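Local coordinates for RagA protein (Porphyromonas gingivalis, PDB 6SLN) that probably imports nutrients across the outer membrane as a TonB-dependent receptor, a beta-barrel transporter whose lumen is filled by a plug domain, at residues Gln461-Arg475 / Glu488-Thr502. Sequence-based numbering, arbitrary orientation.
Sequences QAGVDITNTRTSSKR and ERRERAYRDVSKSFT. With LMT (dodecyl-beta-D-maltoside), chain H.
Each carboxylate oxygen of Glu491 accepts two bonds: both of OE1's come from Arg470, and OE2's come from Ser472 and Arg489. Arg470 comes end-on through NH1 and NH2, with NH2 2.8 Å from Glu491 OE1 and the guanidinium plane nearly perpendicular to the carboxylate (88°). The Arg470 chain gets there by bending at chi2 and chi3 (-75° and -81°), and its NH1 also donates to Arg492 O, on the face of that carbonyl opposite Thr471 N. Ser472 OG lies 2.7 Å from Glu491 OE2, above the carboxylate plane; Arg489 gives OE2 its NE, while its NH1 bonds Met546 O and an acidic side chain of another protein's chain. Two arginines thus share one largely buried acid, which probably keeps it ionised.

Further along this face, Asn468 OD1 accepts NE and NH2 of Arg495, NE at 2.9 Å from OD1 and on a lone pair; Asn468 ND2 bonds His440 of the second subunit. Val464 CG2 then meets Val497 CG1 at 3.5 Å, and Ala462 CB touches both Phe501 CD2 and the dodecyl chain of the maltoside. On the other face, a water joins Thr471 OG1, Tyr494 OH and NH1 of Arg492, whose NE is salt-bridged to Glu561, while Arg475 NE lies 2.9 Å from Glu488 OE1. Paired backbone bonds run from Gln461–Thr502 to Arg475–Glu488, the unbroken antiparallel ladder of a long beta hairpin in the wall of a TonB-dependent receptor barrel.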
loop_
_atom_site.group_PDB
_atom_site.type_symbol
_atom_site.label_atom_id
_atom_site.label_comp_id
_atom_site.label_asym_id
_atom_site.label_seq_id
_atom_site.Cartn_x
_atom_site.Cartn_y
_atom_site.Cartn_z
ATOM N N GLN A 461 -2.090 -26.261 23.787
ATOM C CA GLN A 461 -1.162 -25.967 22.706
ATOM C C GLN A 461 -1.696 -24.789 21.903
ATOM O O GLN A 461 -2.898 -24.694 21.642
ATOM C CB GLN A 461 -0.936 -27.192 21.806
ATOM C CG GLN A 461 -0.194 -26.865 20.518
ATOM C CD GLN A 461 0.694 -27.991 20.036
ATOM O OE1 GLN A 461 1.922 -27.903 20.121
ATOM N NE2 GLN A 461 0.083 -29.052 19.514
ATOM N N ALA A 462 -0.803 -23.877 21.534
ATOM C CA ALA A 462 -1.253 -22.649 20.910
ATOM C C ALA A 462 -0.149 -22.172 19.989
ATOM O O ALA A 462 1.038 -22.332 20.289
ATOM C CB ALA A 462 -1.618 -21.574 21.954
ATOM N N GLY A 463 -0.550 -21.600 18.866
ATOM C CA GLY A 463 0.404 -21.143 17.881
ATOM C C GLY A 463 -0.210 -20.104 16.977
ATOM O O GLY A 463 -1.429 -20.063 16.784
ATOM N N VAL A 464 0.644 -19.253 16.422
ATOM C CA VAL A 464 0.243 -18.323 15.381
ATOM C C VAL A 464 1.308 -18.380 14.301
ATOM O O VAL A 464 2.506 -18.403 14.602
ATOM C CB VAL A 464 0.044 -16.893 15.925
ATOM C CG1 VAL A 464 1.299 -16.390 16.658
ATOM C CG2 VAL A 464 -0.364 -15.940 14.813
ATOM N N ASP A 465 0.872 -18.493 13.058
ATOM C CA ASP A 465 1.742 -18.449 11.900
ATOM C C ASP A 465 1.509 -17.112 11.226
ATOM O O ASP A 465 0.369 -16.780 10.878
ATOM C CB ASP A 465 1.444 -19.596 10.935
ATOM C CG ASP A 465 1.970 -20.914 11.437
ATOM O OD1 ASP A 465 2.358 -20.980 12.622
ATOM O OD2 ASP A 465 2.002 -21.878 10.658
ATOM N N ILE A 466 2.574 -16.345 11.044
ATOM C CA ILE A 466 2.457 -14.999 10.508
ATOM C C ILE A 466 3.243 -14.925 9.208
ATOM O O ILE A 466 4.395 -15.370 9.137
ATOM C CB ILE A 466 2.933 -13.945 11.524
ATOM C CG1 ILE A 466 2.125 -14.078 12.815
ATOM C CG2 ILE A 466 2.789 -12.540 10.956
ATOM C CD1 ILE A 466 2.463 -13.013 13.858
ATOM N N THR A 467 2.606 -14.392 8.178
ATOM C CA THR A 467 3.261 -14.124 6.913
ATOM C C THR A 467 3.101 -12.644 6.621
ATOM O O THR A 467 1.974 -12.126 6.646
ATOM C CB THR A 467 2.665 -14.951 5.759
ATOM O OG1 THR A 467 2.521 -16.327 6.149
ATOM C CG2 THR A 467 3.557 -14.851 4.538
ATOM N N ASN A 468 4.223 -11.967 6.374
ATOM C CA ASN A 468 4.230 -10.610 5.835
ATOM C C ASN A 468 5.103 -10.604 4.593
ATOM O O ASN A 468 6.289 -10.959 4.655
ATOM C CB ASN A 468 4.762 -9.585 6.835
ATOM C CG ASN A 468 3.784 -9.274 7.928
ATOM O OD1 ASN A 468 2.763 -8.619 7.699
ATOM N ND2 ASN A 468 4.096 -9.733 9.139
ATOM N N THR A 469 4.525 -10.176 3.480
ATOM C CA THR A 469 5.182 -10.243 2.195
ATOM C C THR A 469 5.108 -8.885 1.530
ATOM O O THR A 469 4.041 -8.266 1.480
ATOM C CB THR A 469 4.527 -11.295 1.311
ATOM O OG1 THR A 469 4.412 -12.508 2.062
ATOM C CG2 THR A 469 5.352 -11.521 0.045
ATOM N N ARG A 470 6.241 -8.430 1.035
ATOM C CA ARG A 470 6.307 -7.246 0.200
ATOM C C ARG A 470 6.726 -7.684 -1.194
ATOM O O ARG A 470 7.711 -8.418 -1.362
ATOM C CB ARG A 470 7.291 -6.221 0.774
ATOM C CG ARG A 470 6.755 -5.529 2.036
ATOM C CD ARG A 470 5.697 -4.517 1.663
ATOM N NE ARG A 470 6.287 -3.266 1.200
ATOM C CZ ARG A 470 6.488 -2.964 -0.086
ATOM N NH1 ARG A 470 6.138 -3.821 -1.039
ATOM N NH2 ARG A 470 7.027 -1.798 -0.431
ATOM N N THR A 471 5.958 -7.279 -2.184
ATOM C CA THR A 471 6.358 -7.490 -3.558
ATOM C C THR A 471 6.507 -6.132 -4.200
ATOM O O THR A 471 5.850 -5.157 -3.807
ATOM C CB THR A 471 5.361 -8.339 -4.340
ATOM O OG1 THR A 471 4.112 -7.642 -4.439
ATOM C CG2 THR A 471 5.165 -9.631 -3.634
ATOM N N SER A 472 7.401 -6.086 -5.177
ATOM C CA SER A 472 7.784 -4.854 -5.830
ATOM C C SER A 472 7.896 -5.152 -7.305
ATOM O O SER A 472 8.499 -6.156 -7.691
ATOM C CB SER A 472 9.112 -4.328 -5.282
ATOM O OG SER A 472 9.362 -3.068 -5.854
ATOM N N SER A 473 7.318 -4.292 -8.121
ATOM C CA SER A 473 7.267 -4.544 -9.547
ATOM C C SER A 473 7.406 -3.218 -10.281
ATOM O O SER A 473 6.821 -2.209 -9.874
ATOM C CB SER A 473 5.962 -5.273 -9.915
ATOM O OG SER A 473 5.504 -4.895 -11.202
ATOM N N LYS A 474 8.187 -3.221 -11.361
ATOM C CA LYS A 474 8.462 -1.995 -12.091
ATOM C C LYS A 474 8.281 -2.208 -13.585
ATOM O O LYS A 474 8.526 -3.297 -14.111
ATOM C CB LYS A 474 9.893 -1.482 -11.814
ATOM C CG LYS A 474 10.038 -0.746 -10.487
ATOM C CD LYS A 474 11.365 -0.048 -10.395
ATOM C CE LYS A 474 12.055 -0.413 -9.109
ATOM N NZ LYS A 474 13.079 0.597 -8.758
ATOM N N ARG A 475 7.841 -1.147 -14.253
ATOM C CA ARG A 475 7.917 -1.002 -15.707
ATOM C C ARG A 475 8.944 0.098 -15.978
ATOM O O ARG A 475 8.657 1.282 -15.780
ATOM C CB ARG A 475 6.552 -0.649 -16.289
ATOM C CG ARG A 475 6.176 -1.461 -17.481
ATOM C CD ARG A 475 4.811 -1.093 -18.121
ATOM N NE ARG A 475 3.658 -1.231 -17.221
ATOM C CZ ARG A 475 3.195 -2.373 -16.707
ATOM N NH1 ARG A 475 3.772 -3.536 -16.983
ATOM N NH2 ARG A 475 2.142 -2.341 -15.895
ATOM N N GLU A 488 6.479 2.661 -14.720
ATOM C CA GLU A 488 5.424 2.340 -13.775
ATOM C C GLU A 488 6.011 1.510 -12.640
ATOM O O GLU A 488 7.048 0.856 -12.772
ATOM C CB GLU A 488 4.252 1.592 -14.461
ATOM C CG GLU A 488 3.960 2.086 -15.897
ATOM C CD GLU A 488 2.601 1.640 -16.456
ATOM O OE1 GLU A 488 1.973 0.718 -15.890
ATOM O OE2 GLU A 488 2.161 2.216 -17.480
ATOM N N ARG A 489 5.311 1.512 -11.523
ATOM C CA ARG A 489 5.794 0.770 -10.376
ATOM C C ARG A 489 4.584 0.382 -9.551
ATOM O O ARG A 489 3.629 1.157 -9.459
ATOM C CB ARG A 489 6.761 1.618 -9.561
ATOM C CG ARG A 489 7.261 0.928 -8.323
ATOM C CD ARG A 489 8.299 1.759 -7.618
ATOM N NE ARG A 489 9.001 0.995 -6.597
ATOM C CZ ARG A 489 10.039 1.465 -5.914
ATOM N NH1 ARG A 489 10.483 2.696 -6.157
ATOM N NH2 ARG A 489 10.622 0.714 -4.985
ATOM N N ARG A 490 4.618 -0.819 -8.973
ATOM C CA ARG A 490 3.530 -1.307 -8.132
ATOM C C ARG A 490 4.138 -1.945 -6.896
ATOM O O ARG A 490 5.111 -2.699 -6.992
ATOM C CB ARG A 490 2.621 -2.308 -8.887
ATOM C CG ARG A 490 1.693 -3.166 -8.003
ATOM C CD ARG A 490 0.345 -3.480 -8.680
ATOM N NE ARG A 490 0.484 -3.956 -10.051
ATOM C CZ ARG A 490 1.078 -5.100 -10.407
ATOM N NH1 ARG A 490 1.600 -5.911 -9.492
ATOM N NH2 ARG A 490 1.167 -5.434 -11.695
ATOM N N GLU A 491 3.593 -1.607 -5.735
ATOM C CA GLU A 491 4.062 -2.150 -4.472
ATOM C C GLU A 491 2.893 -2.768 -3.715
ATOM O O GLU A 491 1.787 -2.200 -3.664
ATOM C CB GLU A 491 4.717 -1.065 -3.614
ATOM C CG GLU A 491 5.832 -0.369 -4.300
ATOM C CD GLU A 491 7.136 -1.100 -4.140
ATOM O OE1 GLU A 491 7.261 -1.891 -3.186
ATOM O OE2 GLU A 491 8.044 -0.870 -4.967
ATOM N N ARG A 492 3.148 -3.911 -3.093
ATOM C CA ARG A 492 2.087 -4.666 -2.460
ATOM C C ARG A 492 2.548 -5.146 -1.103
ATOM O O ARG A 492 3.731 -5.449 -0.900
ATOM C CB ARG A 492 1.679 -5.879 -3.301
ATOM C CG ARG A 492 0.603 -5.579 -4.303
ATOM C CD ARG A 492 0.545 -6.681 -5.266
ATOM N NE ARG A 492 -0.397 -6.414 -6.342
ATOM C CZ ARG A 492 -0.477 -7.169 -7.430
ATOM N NH1 ARG A 492 0.334 -8.208 -7.550
ATOM N NH2 ARG A 492 -1.357 -6.889 -8.381
ATOM N N ALA A 493 1.586 -5.265 -0.192
ATOM C CA ALA A 493 1.853 -5.766 1.147
ATOM C C ALA A 493 0.774 -6.767 1.489
ATOM O O ALA A 493 -0.411 -6.422 1.468
ATOM C CB ALA A 493 1.887 -4.629 2.169
ATOM N N TYR A 494 1.187 -7.999 1.785
ATOM C CA TYR A 494 0.305 -9.114 2.112
ATOM C C TYR A 494 0.522 -9.481 3.567
ATOM O O TYR A 494 1.667 -9.457 4.045
ATOM C CB TYR A 494 0.621 -10.369 1.265
ATOM C CG TYR A 494 0.517 -10.259 -0.248
ATOM C CD1 TYR A 494 1.530 -9.677 -1.006
ATOM C CD2 TYR A 494 -0.567 -10.805 -0.923
ATOM C CE1 TYR A 494 1.430 -9.603 -2.396
ATOM C CE2 TYR A 494 -0.668 -10.740 -2.302
ATOM C CZ TYR A 494 0.323 -10.137 -3.033
ATOM O OH TYR A 494 0.197 -10.073 -4.398
ATOM N N ARG A 495 -0.559 -9.885 4.246
ATOM C CA ARG A 495 -0.486 -10.331 5.635
ATOM C C ARG A 495 -1.376 -11.538 5.876
ATOM O O ARG A 495 -2.564 -11.508 5.543
ATOM C CB ARG A 495 -0.903 -9.215 6.588
ATOM C CG ARG A 495 -0.959 -9.657 8.021
ATOM C CD ARG A 495 -0.985 -8.471 8.939
ATOM N NE ARG A 495 0.361 -7.983 9.175
ATOM C CZ ARG A 495 0.669 -7.019 10.030
ATOM N NH1 ARG A 495 -0.269 -6.429 10.766
ATOM N NH2 ARG A 495 1.928 -6.675 10.163
ATOM N N ASP A 496 -0.817 -12.585 6.480
ATOM C CA ASP A 496 -1.593 -13.751 6.895
ATOM C C ASP A 496 -1.317 -14.023 8.360
ATOM O O ASP A 496 -0.161 -14.237 8.749
ATOM C CB ASP A 496 -1.241 -14.999 6.084
ATOM C CG ASP A 496 -1.570 -14.853 4.635
ATOM O OD1 ASP A 496 -2.566 -14.181 4.316
ATOM O OD2 ASP A 496 -0.821 -15.400 3.807
ATOM N N VAL A 497 -2.372 -14.049 9.163
ATOM C CA VAL A 497 -2.276 -14.463 10.551
ATOM C C VAL A 497 -3.219 -15.643 10.701
ATOM O O VAL A 497 -4.435 -15.507 10.512
ATOM C CB VAL A 497 -2.609 -13.323 11.528
ATOM C CG1 VAL A 497 -2.445 -13.797 12.936
ATOM C CG2 VAL A 497 -1.702 -12.119 11.267
ATOM N N SER A 498 -2.663 -16.811 10.979
ATOM C CA SER A 498 -3.464 -18.003 11.229
ATOM C C SER A 498 -3.185 -18.450 12.661
ATOM O O SER A 498 -2.078 -18.911 12.972
ATOM C CB SER A 498 -3.176 -19.092 10.199
ATOM O OG SER A 498 -1.791 -19.271 10.000
ATOM N N LYS A 499 -4.168 -18.245 13.541
ATOM C CA LYS A 499 -4.066 -18.623 14.942
ATOM C C LYS A 499 -4.703 -19.981 15.167
ATOM O O LYS A 499 -5.621 -20.388 14.449
ATOM C CB LYS A 499 -4.741 -17.603 15.861
ATOM C CG LYS A 499 -4.245 -16.187 15.735
ATOM C CD LYS A 499 -5.156 -15.245 16.488
ATOM C CE LYS A 499 -5.340 -13.941 15.727
ATOM N NZ LYS A 499 -6.384 -13.103 16.377
ATOM N N SER A 500 -4.224 -20.673 16.192
ATOM C CA SER A 500 -4.727 -22.012 16.433
ATOM C C SER A 500 -4.506 -22.402 17.886
ATOM O O SER A 500 -3.386 -22.287 18.401
ATOM C CB SER A 500 -4.042 -23.008 15.509
ATOM O OG SER A 500 -4.031 -24.325 16.049
ATOM N N PHE A 501 -5.571 -22.881 18.538
ATOM C CA PHE A 501 -5.498 -23.391 19.896
ATOM C C PHE A 501 -6.149 -24.764 19.954
ATOM O O PHE A 501 -7.253 -24.949 19.434
ATOM C CB PHE A 501 -6.181 -22.448 20.885
ATOM C CG PHE A 501 -5.902 -21.001 20.628
ATOM C CD1 PHE A 501 -6.636 -20.309 19.684
ATOM C CD2 PHE A 501 -4.927 -20.330 21.339
ATOM C CE1 PHE A 501 -6.397 -18.995 19.436
ATOM C CE2 PHE A 501 -4.691 -19.003 21.104
ATOM C CZ PHE A 501 -5.427 -18.334 20.142
ATOM N N THR A 502 -5.470 -25.713 20.601
ATOM C CA THR A 502 -5.967 -27.067 20.789
ATOM C C THR A 502 -5.786 -27.466 22.244
ATOM O O THR A 502 -4.673 -27.405 22.775
ATOM C CB THR A 502 -5.249 -28.071 19.889
ATOM O OG1 THR A 502 -5.479 -27.731 18.518
ATOM C CG2 THR A 502 -5.780 -29.487 20.157
HETATM C C1B LMT H . -13.753 -12.640 16.795
HETATM C C2B LMT H . -13.028 -11.918 15.584
HETATM C C3B LMT H . -13.810 -10.695 15.045
HETATM C C4B LMT H . -15.278 -11.123 14.849
HETATM C C5B LMT H . -15.746 -11.373 16.291
HETATM C C6B LMT H . -17.276 -11.333 16.421
HETATM O O1B LMT H . -13.228 -12.269 18.045
HETATM O O2B LMT H . -11.745 -11.566 15.948
HETATM O O3B LMT H . -13.236 -10.143 13.927
HETATM O "O4'" LMT H . -16.030 -10.149 14.228
HETATM O O5B LMT H . -15.174 -12.574 16.790
HETATM O O6B LMT H . -17.658 -10.452 17.428
HETATM C "C1'" LMT H . -10.508 -13.239 20.836
HETATM C "C2'" LMT H . -10.370 -14.120 19.575
HETATM C "C3'" LMT H . -11.183 -13.381 18.498
HETATM C "C4'" LMT H . -12.682 -13.304 18.853
HETATM C "C5'" LMT H . -12.880 -12.936 20.376
HETATM C "C6'" LMT H . -14.237 -13.364 20.936
HETATM O "O1'" LMT H . -9.626 -13.513 21.887
HETATM O "O2'" LMT H . -9.067 -14.199 19.118
HETATM O "O3'" LMT H . -10.992 -13.951 17.258
HETATM O "O5'" LMT H . -11.861 -13.371 21.298
HETATM O "O6'" LMT H . -14.996 -13.961 19.915
HETATM C C1 LMT H . -8.829 -14.708 21.931
HETATM C C2 LMT H . -7.507 -14.326 22.576
HETATM C C3 LMT H . -6.384 -15.331 22.484
HETATM C C4 LMT H . -5.481 -15.247 23.713
HETATM C C5 LMT H . -5.109 -16.623 24.211
HETATM C C6 LMT H . -3.662 -16.779 24.620
HETATM C C7 LMT H . -3.359 -18.257 24.763
HETATM C C8 LMT H . -1.958 -18.534 25.268
HETATM C C9 LMT H . -1.693 -20.027 25.347
HETATM C C10 LMT H . -0.334 -20.372 25.930
HETATM C C11 LMT H . -0.038 -21.842 25.712
HETATM C C12 LMT H . 1.145 -22.343 26.482
HETATM O O HOH W 1 1.283 -17.431 3.511
HETATM O O HOH W 2 2.307 -9.104 -6.135
#